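Local coordinates for protein histidine--tRNA ligase (Thermus thermophilus, PDB 1H4V) that catalyses the ATP-dependent attachment of L-histidine to tRNA(His), releasing AMP and diphosphate, and works as a homodimer, at residues T26-K29 and V30-A34; V87-Y90 and L91-M95. All blocks are in the same frame, centred on the assembly; numbering follows the deposited sequence.

Contact 1: residues T26-K29 and V30-A34; sequences TARK and VLEAA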
loop_
_atom_site.group_PDB
_atom_site.type_symbol
_atom_site.label_atom_id
_atom_site.label_comp_id
_atom_site.label_asym_id
_atom_site.label_seq_id
_atom_site.Cartn_x
_atom_site.Cartn_y
_atom_site.Cartn_z
ATOM N N THR A 26 2.897 -7.826 -10.491
ATOM C CA THR A 26 2.495 -8.760 -11.527
ATOM C C THR A 26 0.977 -8.759 -11.706
ATOM O O THR A 26 0.482 -8.743 -12.830
ATOM C CB THR A 26 2.968 -10.169 -11.200
ATOM O OG1 THR A 26 4.397 -10.199 -11.255
ATOM C CG2 THR A 26 2.395 -11.170 -12.191
ATOM N N ALA A 27 0.236 -8.773 -10.600
ATOM C CA ALA A 27 -1.221 -8.749 -10.690
ATOM C C ALA A 27 -1.626 -7.442 -11.375
ATOM O O ALA A 27 -2.508 -7.431 -12.236
ATOM C CB ALA A 27 -1.849 -8.827 -9.296
ATOM N N ARG A 28 -0.975 -6.343 -11.003
ATOM C CA ARG A 28 -1.311 -5.065 -11.606
ATOM C C ARG A 28 -1.145 -5.118 -13.126
ATOM O O ARG A 28 -2.009 -4.633 -13.860
ATOM C CB ARG A 28 -0.456 -3.923 -11.026
ATOM C CG ARG A 28 -0.620 -2.607 -11.787
ATOM C CD ARG A 28 0.190 -1.448 -11.212
ATOM N NE ARG A 28 -0.407 -0.894 -9.996
ATOM C CZ ARG A 28 0.055 -1.099 -8.763
ATOM N NH1 ARG A 28 1.137 -1.851 -8.567
ATOM N NH2 ARG A 28 -0.572 -0.564 -7.723
ATOM N N LYS A 29 -0.053 -5.718 -13.595
ATOM C CA LYS A 29 0.196 -5.809 -15.035
ATOM C C LYS A 29 -0.859 -6.634 -15.768
ATOM O O LYS A 29 -1.400 -6.193 -16.781
ATOM C CB LYS A 29 1.585 -6.408 -15.316
ATOM C CG LYS A 29 1.887 -6.603 -16.811
ATOM C CD LYS A 29 3.262 -7.221 -17.050
ATOM C CE LYS A 29 3.316 -8.695 -16.628
ATOM N NZ LYS A 29 4.604 -9.366 -17.002
ATOM N N VAL A 30 -1.159 -7.828 -15.266
ATOM C CA VAL A 30 -2.145 -8.666 -15.941
ATOM C C VAL A 30 -3.574 -8.139 -15.810
ATOM O O VAL A 30 -4.330 -8.153 -16.776
ATOM C CB VAL A 30 -2.094 -10.150 -15.443
ATOM C CG1 VAL A 30 -0.652 -10.596 -15.265
ATOM C CG2 VAL A 30 -2.864 -10.306 -14.174
ATOM N N LEU A 31 -3.942 -7.662 -14.626
ATOM C CA LEU A 31 -5.294 -7.156 -14.420
ATOM C C LEU A 31 -5.570 -5.845 -15.154
ATOM O O LEU A 31 -6.677 -5.639 -15.652
ATOM C CB LEU A 31 -5.575 -7.003 -12.920
ATOM C CG LEU A 31 -6.233 -8.184 -12.184
ATOM C CD1 LEU A 31 -5.955 -9.493 -12.871
ATOM C CD2 LEU A 31 -5.749 -8.216 -10.732
ATOM N N GLU A 32 -4.582 -4.958 -15.243
ATOM C CA GLU A 32 -4.825 -3.697 -15.937
ATOM C C GLU A 32 -4.755 -3.858 -17.460
ATOM O O GLU A 32 -5.251 -3.011 -18.201
ATOM C CB GLU A 32 -3.880 -2.593 -15.427
ATOM C CG GLU A 32 -4.152 -2.264 -13.940
ATOM C CD GLU A 32 -3.492 -0.993 -13.436
ATOM O OE1 GLU A 32 -2.371 -0.664 -13.883
ATOM O OE2 GLU A 32 -4.091 -0.324 -12.567
ATOM N N ALA A 33 -4.168 -4.962 -17.919
ATOM C CA ALA A 33 -4.091 -5.233 -19.350
ATOM C C ALA A 33 -5.458 -5.744 -19.779
ATOM O O ALA A 33 -5.807 -5.684 -20.959
ATOM C CB ALA A 33 -3.037 -6.282 -19.644
ATOM N N ALA A 34 -6.231 -6.256 -18.823
ATOM C CA ALA A 34 -7.566 -6.759 -19.128
ATOM C C ALA A 34 -8.627 -5.711 -18.830
ATOM O O ALA A 34 -9.816 -6.011 -18.775
ATOM C CB ALA A 34 -7.842 -8.013 -18.362
#
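Val30, Leu31 and Glu32 each give their backbone N-H to the carbonyl four residues back, on Thr26, Ala27 and Arg28, and so carry the last turns of helix 14-33 through this part of the catalytic region. The bond from Leu31 N to Ala27 O, at 2.8 Å, is the shortest of these, while that from Ala33 N to Lys29 O is weak at 3.2 Å, with an N-H...O angle of 131°, as the helix runs out. On the inward side, Ala27 CB meets Leu31 CD2 at 4.2 Å, one turn apart. Both side chains pack on Val127 of strand 123-132, and Leu31 also reaches Trp105, Tyr129 and Cys150. Val30 brings CG1 to 3.3 Å from Thr26 O, and it too packs on Cys150, in helix 137-153. Along another flank, Arg28 and Glu32 run side by side in the same direction. The carboxylate meets the aliphatic part of the arginine: Glu32 OE1 lies 3.4 Å from Arg28 CG, near the guanidinium plane at its edge but 4.4 Å from Arg28 NE, beyond a salt bridge. With CG turned opposite the backbone N (chi1 171°), the arginine climbs beside the glutamate before bending at chi3, and the two charged planes stand 77° apart. Each head group finds its firmer partner outside the turn: Arg28 NH2 forms a salt bridge with Glu38, and Glu32 OE2 accepts a hydrogen bond from Trp105 NE1. The opposite charges of Arg28 and Glu32, near but not in a salt bridge, probably attract each other weakly, while each group's separate bond ties the helix end to Glu38 and to Trp105 of strand 102-111.

Contact 2: residues V87-Y90 and L91-M95; sequences VRAY and LEHGM
Tyr90 and Met95 meet where helix 83-92 ends in a Schellman motif, a local contact in the catalytic region beside strand 102-111 and against the second subunit. Met95 N bonds to Tyr90 O at 2.9 Å, in the carbonyl plane, and Gly94 N bonds to Leu91 O; Gly94, the C' residue, takes the positive phi (54°) that turns the chain out of the helix. The turn carries Met95 back against the tyrosine. Its CB comes to 3.4 Å from Tyr90 CD1, its carbonyl carbon sits over one ring face, offset toward the rim, and its sulfur makes an oblique Met-aromatic contact, SD lying 5.1 Å from the ring centroid. Leu91 CD1 meets the ring edge in plane, 3.8 Å from Tyr90 CD2, while its other methyl, CD2, lies alongside Val87 CG1. Tyr90 OH is hydrogen-bonded to Gln100, so the ring is held at its far end as well. Without the ring, as with an alanine here, a gap is likely to open beneath Met95 and beside Leu91, and Gln100 would lose its phenolic partner. Across the helix, Arg88 and Glu92 point the same way and form a salt bridge, NH1 to OE1 at 3.0 Å, their planes 38° apart; bends at chi2 (-80°) and chi3 fold the arginine back toward the carboxylate. Further partners grip both groups: Arg88 NE pairs with Glu45 and its NH1 with Asp11 of the second subunit, whose OD2 also hydrogen-bonds His93 NE2, while Ala5 N of that subunit bonds to Glu92 OE1. The buried arginine's charge is probably well compensated by the carboxylates around it, and the intrahelical ion pair lies at the subunit interface.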
loop_
_atom_site.group_PDB
_atom_site.type_symbol
_atom_site.label_atom_id
_atom_site.label_comp_id
_atom_site.label_asym_id
_atom_site.label_seq_id
_atom_site.Cartn_x
_atom_site.Cartn_y
_atom_site.Cartn_z
ATOM N N VAL A 87 -17.922 -3.722 -3.947
ATOM C CA VAL A 87 -19.322 -3.577 -4.356
ATOM C C VAL A 87 -19.877 -2.298 -3.723
ATOM O O VAL A 87 -20.614 -1.549 -4.361
ATOM C CB VAL A 87 -20.192 -4.761 -3.878
ATOM C CG1 VAL A 87 -21.670 -4.446 -4.115
ATOM C CG2 VAL A 87 -19.802 -6.032 -4.612
ATOM N N ARG A 88 -19.502 -2.052 -2.468
ATOM C CA ARG A 88 -19.942 -0.865 -1.746
ATOM C C ARG A 88 -19.415 0.386 -2.447
ATOM O O ARG A 88 -20.064 1.432 -2.440
ATOM C CB ARG A 88 -19.452 -0.928 -0.294
ATOM C CG ARG A 88 -20.034 0.128 0.658
ATOM C CD ARG A 88 -19.333 1.474 0.501
ATOM N NE ARG A 88 -17.895 1.353 0.724
ATOM C CZ ARG A 88 -16.985 2.152 0.182
ATOM N NH1 ARG A 88 -17.357 3.139 -0.618
ATOM N NH2 ARG A 88 -15.701 1.950 0.419
ATOM N N ALA A 89 -18.241 0.276 -3.060
ATOM C CA ALA A 89 -17.655 1.407 -3.774
ATOM C C ALA A 89 -18.349 1.614 -5.126
ATOM O O ALA A 89 -18.584 2.748 -5.540
ATOM C CB ALA A 89 -16.148 1.185 -3.979
ATOM N N TYR A 90 -18.669 0.515 -5.802
ATOM C CA TYR A 90 -19.342 0.560 -7.100
ATOM C C TYR A 90 -20.671 1.304 -6.923
ATOM O O TYR A 90 -21.081 2.102 -7.771
ATOM C CB TYR A 90 -19.596 -0.873 -7.579
ATOM C CG TYR A 90 -20.422 -1.022 -8.839
ATOM C CD1 TYR A 90 -19.810 -1.183 -10.085
ATOM C CD2 TYR A 90 -21.816 -1.076 -8.780
ATOM C CE1 TYR A 90 -20.568 -1.403 -11.246
ATOM C CE2 TYR A 90 -22.586 -1.293 -9.929
ATOM C CZ TYR A 90 -21.958 -1.461 -11.158
ATOM O OH TYR A 90 -22.710 -1.705 -12.293
ATOM N N LEU A 91 -21.325 1.031 -5.800
ATOM C CA LEU A 91 -22.591 1.657 -5.453
ATOM C C LEU A 91 -22.420 3.131 -5.103
ATOM O O LEU A 91 -23.107 3.991 -5.656
ATOM C CB LEU A 91 -23.213 0.934 -4.251
ATOM C CG LEU A 91 -24.308 -0.117 -4.464
ATOM C CD1 LEU A 91 -24.304 -0.658 -5.885
ATOM C CD2 LEU A 91 -24.116 -1.219 -3.447
ATOM N N GLU A 92 -21.497 3.420 -4.193
ATOM C CA GLU A 92 -21.288 4.789 -3.751
ATOM C C GLU A 92 -20.950 5.763 -4.874
ATOM O O GLU A 92 -21.426 6.901 -4.877
ATOM C CB GLU A 92 -20.190 4.840 -2.678
ATOM C CG GLU A 92 -20.063 6.193 -1.988
ATOM C CD GLU A 92 -19.123 6.182 -0.795
ATOM O OE1 GLU A 92 -19.261 5.294 0.074
ATOM O OE2 GLU A 92 -18.250 7.070 -0.715
ATOM N N HIS A 93 -20.150 5.321 -5.839
ATOM C CA HIS A 93 -19.746 6.205 -6.922
ATOM C C HIS A 93 -20.568 6.120 -8.197
ATOM O O HIS A 93 -20.178 6.664 -9.223
ATOM C CB HIS A 93 -18.263 5.987 -7.211
ATOM C CG HIS A 93 -17.399 6.235 -6.018
ATOM N ND1 HIS A 93 -17.183 7.499 -5.509
ATOM C CD2 HIS A 93 -16.789 5.376 -5.163
ATOM C CE1 HIS A 93 -16.485 7.408 -4.390
ATOM N NE2 HIS A 93 -16.235 6.131 -4.158
ATOM N N GLY A 94 -21.720 5.459 -8.113
ATOM C CA GLY A 94 -22.590 5.326 -9.258
ATOM C C GLY A 94 -21.893 4.737 -10.467
ATOM O O GLY A 94 -22.045 5.238 -11.583
ATOM N N MET A 95 -21.123 3.675 -10.259
ATOM C CA MET A 95 -20.428 3.048 -11.368
ATOM C C MET A 95 -21.425 2.331 -12.273
ATOM O O MET A 95 -21.072 1.889 -13.370
ATOM C CB MET A 95 -19.369 2.066 -10.853
ATOM C CG MET A 95 -18.205 2.731 -10.124
ATOM S SD MET A 95 -16.909 1.567 -9.607
ATOM C CE MET A 95 -15.828 2.632 -8.637
#

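Overall arrangement
Contact 1 and contact 2 are the C-terminal parts of two successive helices, 14-33 and 83-92, both within the catalytic region of the class II synthetase. Their centres are 22 Å apart and their nearest atoms about 13 Å, so neither touches the other. Strand 102-111 of the large mixed sheet gives an indirect link: Trp105 receives residues from 26-34, and Val102 and Leu104 receive Met95 of 87-95. Both also reach the second subunit, contact 1 by packing on residues such as Gln21 and Leu355 of that subunit, contact 2 by packing together with ionic and hydrogen bonds to its N-terminal residues. No substrate is bound in this ligand-free structure.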